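HD domain protein (Enterococcus faecalis, PDB 4LRL) probably hydrolyses deoxyribonucleoside triphosphates to deoxynucleoside and triphosphate, under allosteric control by bound nucleotides, and carries a metal in its HD domain. Local coordinates at residues His52-Asp57 and Glu123-Leu128; Ser61-Arg66 and Thr166-Ile171; Ala251-Ile256 and Ser426-Ala431. One frame throughout, in Å; residues are numbered along the deposited sequence.

Contact 1. Residues His52-Asp57 and Glu123-Leu128; sequences HQVILD and ERLITL
H52 and I55 face L125 and L128 across two nearly parallel helix starts. The short axes of 53-57 and 124-128 are 10.7 Å apart and make an angle of 11°. H52 is the N-cap residue of its helix, and its side chain spans much of this gap. From CB the chain turns so that CG is anti to the carbonyl carbon (chi1 -63°), which sets the imidazole against L125 and L128. H52 CG lies 4.5 Å from L125 CD1. Further out, H52 ND1 is 4.1 Å from L128 CD1. At H52 CE1 the ring meets two residues: L128 CD1 at 4.0 Å and the aliphatic CD of R124 at 4.2 Å. These carbons approach the ring obliquely. Further along the helix, I55 CD1 packs on L128 CB at 3.7 Å, the two side chains crossing at about a right angle. L125 CD1 touches V54 CG1 at 4.1 Å and also meets I55 CD1. The contact is largely buried, and it is made by carbon packing. The guanidinium of R124 turns elsewhere, to a salt bridge with D121. Helix 87-108 lies alongside, where Y95 touches both I55 and L128. Strand 33-42 packs on H52 through R33.

Contact 2. Residues Ser61-Arg66 and Thr166-Ile171; sequences SAEVQR and TEVYQI. With DGT (2'-deoxyguanosine-5'-triphosphate), chain O.
The N-terminus of helix 167-175 is gripped here by the carboxylate of E63, from a short helix that also carries a residue of the dGTP pocket. E63 is bent at chi2 (81°), which brings both its oxygens to the first turn. E63 OE2 accepts from E167 N at 3.2 Å, on the syn side and somewhat out of the carboxylate plane. E63 OE1 accepts from V168 N, also at 3.2 Å, but from above that plane. T166, the N-cap residue, takes the next amide: Y169 N donates to T166 OG1 at 3.1 Å. T166 OG1 is also hydrogen-bonded to I160 O and S163 O. The positive end of the helix probably favours the charge on E63.

E167 reaches back the other way. Its extended chain lays OE2 3.2 Å from S61 CA, and its carboxylate stands perpendicular to that of E63. S61 CB meets I171 CD1 at 3.9 Å, while S61 OG is hydrogen-bonded to L58 O. Q65 binds the nucleotide: its NE2 donates to DGT O6 at 3.1 Å, nearly straight at 169°. NE2 is also bonded to I59 O, and OE1 to R68 NE.

L58 of helix 53-60 touches V168 and I171. Helix 87-108 presents F88 to V64 and Q65, and helix 314-318 places L318 on E63. M349 of the second subunit packs on A62.

Contact 3. Residues Ala251-Ile256 and Ser426-Ala431; sequences AVEDYI and SPLVAA
The helical segments 251-256 and 427-431 run side by side in the same direction, at an angle of 18°. Their short axes come within 9.9 Å. The backbones are nearest at E253 and V429, whose CA atoms are 6.5 Å apart. S426 lies just before the second helix.

E253 is the main bridge between the two. With chi2 at -174° the chain of E253 runs straight out to S426. S426 OG donates to E253 OE2 at 2.6 Å. The hydroxyl comes from the anti side of that oxygen, a little out of the carboxylate plane. The other oxygen, E253 OE1, is hydrogen-bonded to H250 ND1, so both ends of the buried carboxylate have a partner.

S426 is also the N-cap of helix 427-434. A chi1 of 172° swings S426 OG away from its own N, and there it accepts the capping bond from V429 N, 3.3 Å long. One hydroxyl thus caps the helix and links it to helix 249-267. Both helices belong to the HD-associated region.

Apolar packing flanks the polar link. V429 CG2 rests 3.9 Å from E253 CG and 4.2 Å from I256 CB, so one methyl touches residues of successive turns. L428 runs obliquely to E253 and brings its CD2 to 4.2 Å from E253 OE1. L422, in helix 422-425, touches V252, I256 and V429 and so covers one flank of the pair. Another flank belongs to the assembly: in the third subunit, Q261 packs on L428, Q435 on P427 and Y223 on D254. A431 meets A431 of that same subunit.

How the contacts relate
Contacts 1 and 2 adjoin, with centres 14 Å apart. Helices 53-60 and 62-65 follow each other in the chain, and the two contacts meet where D57 O lies 3.4 Å from I171 CD1. Together they pack the dGTP-binding part of the chain against the HD domain. Q65 of contact 2 is hydrogen-bonded to the dGTP that K38, N60 and R68 also hold, while the I55 side chain of contact 1 stays about 10 Å from it. The V64 side chain is about 12 Å from the nickel ion. Contact 3 lies away from these sites. Its centre is 33 Å from that of contact 1 and 39 Å from that of contact 2, which lies across the chain's centre.

Contact 1. Residues His52-Asp57 and Glu123-Leu128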
# COMPACT_ATOMS: atom_id res chain seq x y z
N HIS C 52 -21.34 14.56 -18.15
CA HIS C 52 -22.00 15.78 -18.62
C HIS C 52 -21.12 16.56 -19.57
O HIS C 52 -19.92 16.75 -19.32
CB HIS C 52 -22.39 16.67 -17.44
CG HIS C 52 -23.37 16.06 -16.50
ND1 HIS C 52 -23.00 15.26 -15.43
CD2 HIS C 52 -24.73 16.12 -16.46
CE1 HIS C 52 -24.08 14.86 -14.78
NE2 HIS C 52 -25.14 15.37 -15.39
N GLN C 53 -21.71 17.03 -20.67
CA GLN C 53 -21.06 17.94 -21.61
C GLN C 53 -20.58 19.22 -20.91
O GLN C 53 -19.50 19.73 -21.21
CB GLN C 53 -22.01 18.27 -22.77
CG GLN C 53 -21.37 19.02 -23.93
CD GLN C 53 -20.29 18.20 -24.64
OE1 GLN C 53 -20.59 17.21 -25.31
NE2 GLN C 53 -19.04 18.63 -24.51
N VAL C 54 -21.38 19.74 -19.99
CA VAL C 54 -21.03 20.95 -19.25
C VAL C 54 -19.71 20.76 -18.48
O VAL C 54 -18.85 21.65 -18.49
CB VAL C 54 -22.17 21.36 -18.28
CG1 VAL C 54 -21.72 22.46 -17.33
CG2 VAL C 54 -23.39 21.81 -19.06
N ILE C 55 -19.57 19.61 -17.82
CA ILE C 55 -18.38 19.29 -17.03
C ILE C 55 -17.16 19.14 -17.94
O ILE C 55 -16.10 19.70 -17.64
CB ILE C 55 -18.60 18.03 -16.15
CG1 ILE C 55 -19.79 18.22 -15.20
CG2 ILE C 55 -17.31 17.64 -15.41
CD1 ILE C 55 -19.68 19.40 -14.23
N LEU C 56 -17.30 18.40 -19.04
CA LEU C 56 -16.20 18.24 -19.98
C LEU C 56 -15.73 19.59 -20.51
O LEU C 56 -14.52 19.84 -20.58
CB LEU C 56 -16.59 17.31 -21.13
CG LEU C 56 -15.46 17.06 -22.16
CD1 LEU C 56 -14.27 16.37 -21.52
CD2 LEU C 56 -15.95 16.29 -23.35
N ASP C 57 -16.69 20.44 -20.87
CA ASP C 57 -16.38 21.79 -21.36
C ASP C 57 -15.68 22.64 -20.30
O ASP C 57 -14.76 23.40 -20.62
CB ASP C 57 -17.65 22.50 -21.84
CG ASP C 57 -18.19 21.92 -23.14
OD1 ASP C 57 -17.46 21.19 -23.84
OD2 ASP C 57 -19.36 22.22 -23.46
N GLU C 123 -30.13 19.19 -8.11
CA GLU C 123 -28.97 19.94 -7.62
C GLU C 123 -27.63 19.38 -8.09
O GLU C 123 -26.59 20.01 -7.87
CB GLU C 123 -28.97 20.02 -6.09
CG GLU C 123 -30.27 20.55 -5.47
CD GLU C 123 -30.35 22.07 -5.42
OE1 GLU C 123 -30.96 22.59 -4.47
OE2 GLU C 123 -29.80 22.74 -6.32
N ARG C 124 -27.63 18.21 -8.73
CA ARG C 124 -26.38 17.55 -9.10
C ARG C 124 -25.43 18.43 -9.93
O ARG C 124 -24.25 18.61 -9.57
CB ARG C 124 -26.63 16.21 -9.82
CG ARG C 124 -25.33 15.57 -10.33
CD ARG C 124 -25.50 14.17 -10.85
NE ARG C 124 -26.07 13.28 -9.85
CZ ARG C 124 -26.05 11.95 -9.91
NH1 ARG C 124 -26.62 11.25 -8.95
NH2 ARG C 124 -25.47 11.33 -10.93
N LEU C 125 -25.95 18.97 -11.03
CA LEU C 125 -25.10 19.70 -11.98
C LEU C 125 -24.44 20.94 -11.38
O LEU C 125 -23.24 21.14 -11.58
CB LEU C 125 -25.87 20.05 -13.26
CG LEU C 125 -25.07 20.82 -14.33
CD1 LEU C 125 -23.74 20.12 -14.70
CD2 LEU C 125 -25.94 21.05 -15.56
N ILE C 126 -25.20 21.75 -10.66
CA ILE C 126 -24.64 22.90 -9.95
C ILE C 126 -23.60 22.50 -8.90
O ILE C 126 -22.62 23.21 -8.68
CB ILE C 126 -25.76 23.80 -9.32
CG1 ILE C 126 -25.14 25.08 -8.74
CG2 ILE C 126 -26.56 23.05 -8.27
CD1 ILE C 126 -26.14 26.01 -8.05
N THR C 127 -23.82 21.36 -8.25
CA THR C 127 -22.92 20.88 -7.22
C THR C 127 -21.59 20.41 -7.85
O THR C 127 -20.52 20.67 -7.29
CB THR C 127 -23.56 19.77 -6.36
OG1 THR C 127 -24.84 20.20 -5.88
CG2 THR C 127 -22.69 19.44 -5.17
N LEU C 128 -21.69 19.75 -9.00
CA LEU C 128 -20.50 19.28 -9.72
C LEU C 128 -19.71 20.46 -10.25
O LEU C 128 -18.48 20.49 -10.19
CB LEU C 128 -20.88 18.32 -10.85
CG LEU C 128 -21.49 16.99 -10.42
CD1 LEU C 128 -21.95 16.15 -11.61
CD2 LEU C 128 -20.50 16.23 -9.55

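Contact 2. Residues Ser61-Arg66 and Thr166-Ile171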
# COMPACT_ATOMS: atom_id res chain seq x y z
N SER C 61 -11.92 24.20 -20.45
CA SER C 61 -11.90 25.67 -20.51
C SER C 61 -10.55 26.27 -20.10
O SER C 61 -9.82 25.65 -19.32
CB SER C 61 -13.02 26.26 -19.64
OG SER C 61 -12.63 26.29 -18.28
N ALA C 62 -10.25 27.47 -20.60
CA ALA C 62 -8.95 28.12 -20.41
C ALA C 62 -8.56 28.33 -18.95
O ALA C 62 -7.41 28.16 -18.57
CB ALA C 62 -8.91 29.45 -21.16
N GLU C 63 -9.55 28.71 -18.13
CA GLU C 63 -9.33 29.07 -16.74
C GLU C 63 -9.08 27.85 -15.85
O GLU C 63 -8.40 27.96 -14.83
CB GLU C 63 -10.53 29.87 -16.21
CG GLU C 63 -10.72 31.24 -16.86
CD GLU C 63 -11.42 31.17 -18.21
OE1 GLU C 63 -12.05 30.13 -18.50
OE2 GLU C 63 -11.35 32.17 -18.97
N VAL C 64 -9.63 26.70 -16.22
CA VAL C 64 -9.39 25.46 -15.50
C VAL C 64 -8.05 24.86 -15.93
O VAL C 64 -7.29 24.37 -15.10
CB VAL C 64 -10.55 24.45 -15.68
CG1 VAL C 64 -10.22 23.10 -15.05
CG2 VAL C 64 -11.83 25.00 -15.05
N GLN C 65 -7.75 24.94 -17.23
CA GLN C 65 -6.51 24.39 -17.77
C GLN C 65 -5.25 24.98 -17.15
O GLN C 65 -4.24 24.29 -17.01
CB GLN C 65 -6.46 24.55 -19.29
CG GLN C 65 -7.40 23.62 -20.04
CD GLN C 65 -7.07 22.15 -19.82
OE1 GLN C 65 -5.93 21.72 -20.01
NE2 GLN C 65 -8.08 21.37 -19.45
N ARG C 66 -5.30 26.26 -16.79
CA ARG C 66 -4.11 26.94 -16.28
C ARG C 66 -3.76 26.49 -14.86
O ARG C 66 -2.65 26.70 -14.38
CB ARG C 66 -4.25 28.47 -16.40
CG ARG C 66 -5.33 29.10 -15.56
CD ARG C 66 -4.89 30.44 -15.00
NE ARG C 66 -5.50 30.62 -13.69
CZ ARG C 66 -5.04 31.40 -12.71
NH1 ARG C 66 -5.72 31.44 -11.58
NH2 ARG C 66 -3.93 32.13 -12.85
N THR C 166 -14.63 35.45 -19.52
CA THR C 166 -14.09 34.09 -19.38
C THR C 166 -14.83 33.02 -20.18
O THR C 166 -16.02 33.14 -20.47
CB THR C 166 -13.98 33.63 -17.90
OG1 THR C 166 -15.28 33.49 -17.31
CG2 THR C 166 -13.11 34.60 -17.08
N GLU C 167 -14.09 31.98 -20.54
CA GLU C 167 -14.61 30.77 -21.14
C GLU C 167 -15.56 30.05 -20.17
O GLU C 167 -16.58 29.50 -20.59
CB GLU C 167 -13.44 29.86 -21.50
CG GLU C 167 -13.69 28.82 -22.57
CD GLU C 167 -12.39 28.34 -23.21
OE1 GLU C 167 -11.54 29.19 -23.58
OE2 GLU C 167 -12.22 27.10 -23.34
N VAL C 168 -15.23 30.08 -18.87
CA VAL C 168 -16.02 29.42 -17.83
C VAL C 168 -17.42 29.99 -17.70
O VAL C 168 -18.40 29.24 -17.57
CB VAL C 168 -15.30 29.44 -16.45
CG1 VAL C 168 -16.28 29.20 -15.30
CG2 VAL C 168 -14.18 28.41 -16.42
N TYR C 169 -17.52 31.32 -17.75
CA TYR C 169 -18.81 32.00 -17.74
C TYR C 169 -19.65 31.57 -18.93
O TYR C 169 -20.82 31.20 -18.77
CB TYR C 169 -18.62 33.52 -17.77
CG TYR C 169 -19.93 34.29 -17.89
CD1 TYR C 169 -20.61 34.72 -16.75
CD2 TYR C 169 -20.48 34.59 -19.14
CE1 TYR C 169 -21.81 35.42 -16.85
CE2 TYR C 169 -21.68 35.29 -19.25
CZ TYR C 169 -22.34 35.70 -18.10
OH TYR C 169 -23.52 36.39 -18.19
N GLN C 170 -19.06 31.63 -20.13
CA GLN C 170 -19.78 31.36 -21.37
C GLN C 170 -20.36 29.95 -21.43
O GLN C 170 -21.32 29.70 -22.15
CB GLN C 170 -18.90 31.63 -22.59
CG GLN C 170 -18.49 33.09 -22.77
CD GLN C 170 -19.67 34.03 -22.98
OE1 GLN C 170 -20.77 33.59 -23.35
NE2 GLN C 170 -19.46 35.32 -22.76
N ILE C 171 -19.77 29.05 -20.65
CA ILE C 171 -20.26 27.69 -20.50
C ILE C 171 -21.43 27.65 -19.50
O ILE C 171 -22.49 27.08 -19.78
CB ILE C 171 -19.12 26.74 -20.05
CG1 ILE C 171 -18.10 26.59 -21.19
CG2 ILE C 171 -19.67 25.37 -19.61
CD1 ILE C 171 -16.71 26.18 -20.74
PG DGT O . -12.38 13.24 -27.89
O1G DGT O . -12.72 14.18 -29.02
O2G DGT O . -12.74 13.76 -26.51
O3G DGT O . -12.80 11.81 -28.16
O3B DGT O . -10.76 13.23 -27.88
PB DGT O . -9.93 12.01 -27.24
O1B DGT O . -10.80 11.28 -26.25
O2B DGT O . -9.27 11.25 -28.36
O3A DGT O . -8.74 12.79 -26.46
PA DGT O . -8.97 13.83 -25.25
O1A DGT O . -10.41 13.92 -24.85
O2A DGT O . -8.24 15.11 -25.58
O5' DGT O . -8.17 13.10 -24.06
C5' DGT O . -8.29 11.69 -23.86
C4' DGT O . -7.54 11.26 -22.60
O4' DGT O . -6.92 12.39 -21.99
C3' DGT O . -8.50 10.68 -21.58
O3' DGT O . -7.97 9.42 -21.11
C2' DGT O . -8.55 11.68 -20.44
C1' DGT O . -7.22 12.40 -20.59
N9 DGT O . -7.19 13.80 -20.08
C8 DGT O . -6.41 14.23 -19.08
N7 DGT O . -6.58 15.55 -18.84
C5 DGT O . -7.50 15.98 -19.72
C6 DGT O . -8.14 17.28 -20.01
O6 DGT O . -7.83 18.29 -19.35
N1 DGT O . -9.05 17.31 -21.00
C2 DGT O . -9.39 16.22 -21.72
N2 DGT O . -10.31 16.34 -22.70
N3 DGT O . -8.83 15.00 -21.50
C4 DGT O . -7.90 14.83 -20.53

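Contact 3. Residues Ala251-Ile256 and Ser426-Ala431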
# COMPACT_ATOMS: atom_id res chain seq x y z
N ALA C 251 -14.59 5.75 11.29
CA ALA C 251 -14.14 6.24 10.00
C ALA C 251 -14.09 7.77 9.96
O ALA C 251 -13.19 8.34 9.35
CB ALA C 251 -15.01 5.71 8.89
N VAL C 252 -15.05 8.43 10.61
CA VAL C 252 -15.01 9.88 10.73
C VAL C 252 -13.83 10.28 11.62
O VAL C 252 -13.11 11.22 11.30
CB VAL C 252 -16.37 10.44 11.25
CG1 VAL C 252 -16.26 11.95 11.52
CG2 VAL C 252 -17.48 10.15 10.25
N GLU C 253 -13.62 9.54 12.70
CA GLU C 253 -12.45 9.70 13.56
C GLU C 253 -11.13 9.65 12.80
O GLU C 253 -10.28 10.52 12.99
CB GLU C 253 -12.40 8.62 14.62
CG GLU C 253 -13.30 8.84 15.80
CD GLU C 253 -13.08 7.79 16.88
OE1 GLU C 253 -12.44 6.75 16.59
OE2 GLU C 253 -13.54 8.02 18.02
N ASP C 254 -10.98 8.63 11.94
CA ASP C 254 -9.79 8.46 11.10
C ASP C 254 -9.60 9.63 10.16
O ASP C 254 -8.47 9.97 9.81
CB ASP C 254 -9.88 7.19 10.26
CG ASP C 254 -10.02 5.94 11.10
OD1 ASP C 254 -10.67 4.98 10.63
OD2 ASP C 254 -9.48 5.91 12.23
N TYR C 255 -10.69 10.25 9.73
CA TYR C 255 -10.57 11.45 8.92
C TYR C 255 -9.93 12.58 9.76
O TYR C 255 -8.99 13.22 9.30
CB TYR C 255 -11.91 11.86 8.32
CG TYR C 255 -11.95 13.31 7.94
CD1 TYR C 255 -11.31 13.77 6.80
CD2 TYR C 255 -12.63 14.24 8.75
CE1 TYR C 255 -11.34 15.11 6.46
CE2 TYR C 255 -12.67 15.59 8.42
CZ TYR C 255 -12.02 16.02 7.27
OH TYR C 255 -12.03 17.35 6.93
N ILE C 256 -10.41 12.78 10.98
CA ILE C 256 -9.84 13.81 11.86
C ILE C 256 -8.37 13.52 12.20
O ILE C 256 -7.54 14.41 12.22
CB ILE C 256 -10.69 14.03 13.14
CG1 ILE C 256 -12.09 14.55 12.77
CG2 ILE C 256 -9.99 15.00 14.10
CD1 ILE C 256 -12.11 15.96 12.18
N SER C 426 -16.76 11.18 20.84
CA SER C 426 -15.42 10.67 20.56
C SER C 426 -14.35 11.36 21.39
O SER C 426 -14.01 12.51 21.13
CB SER C 426 -15.08 10.78 19.07
OG SER C 426 -13.73 10.44 18.86
N PRO C 427 -13.83 10.64 22.40
CA PRO C 427 -12.75 11.11 23.25
C PRO C 427 -11.48 11.46 22.47
O PRO C 427 -10.79 12.43 22.81
CB PRO C 427 -12.50 9.91 24.16
CG PRO C 427 -13.80 9.22 24.23
CD PRO C 427 -14.38 9.36 22.88
N LEU C 428 -11.19 10.68 21.42
CA LEU C 428 -9.98 10.89 20.64
C LEU C 428 -10.05 12.21 19.87
O LEU C 428 -9.08 12.96 19.80
CB LEU C 428 -9.77 9.72 19.67
CG LEU C 428 -8.70 9.81 18.58
CD1 LEU C 428 -7.30 9.78 19.17
CD2 LEU C 428 -8.89 8.66 17.61
N VAL C 429 -11.23 12.48 19.32
CA VAL C 429 -11.48 13.71 18.58
C VAL C 429 -11.51 14.91 19.52
O VAL C 429 -10.98 15.97 19.20
CB VAL C 429 -12.75 13.59 17.71
CG1 VAL C 429 -13.16 14.94 17.14
CG2 VAL C 429 -12.52 12.58 16.59
N ALA C 430 -12.08 14.72 20.71
CA ALA C 430 -12.02 15.73 21.77
C ALA C 430 -10.59 16.01 22.18
O ALA C 430 -10.24 17.16 22.49
CB ALA C 430 -12.84 15.30 22.97
N ALA C 431 -9.75 14.97 22.19
CA ALA C 431 -8.35 15.12 22.59
C ALA C 431 -7.52 15.85 21.54
O ALA C 431 -6.66 16.66 21.88
CB ALA C 431 -7.74 13.76 22.89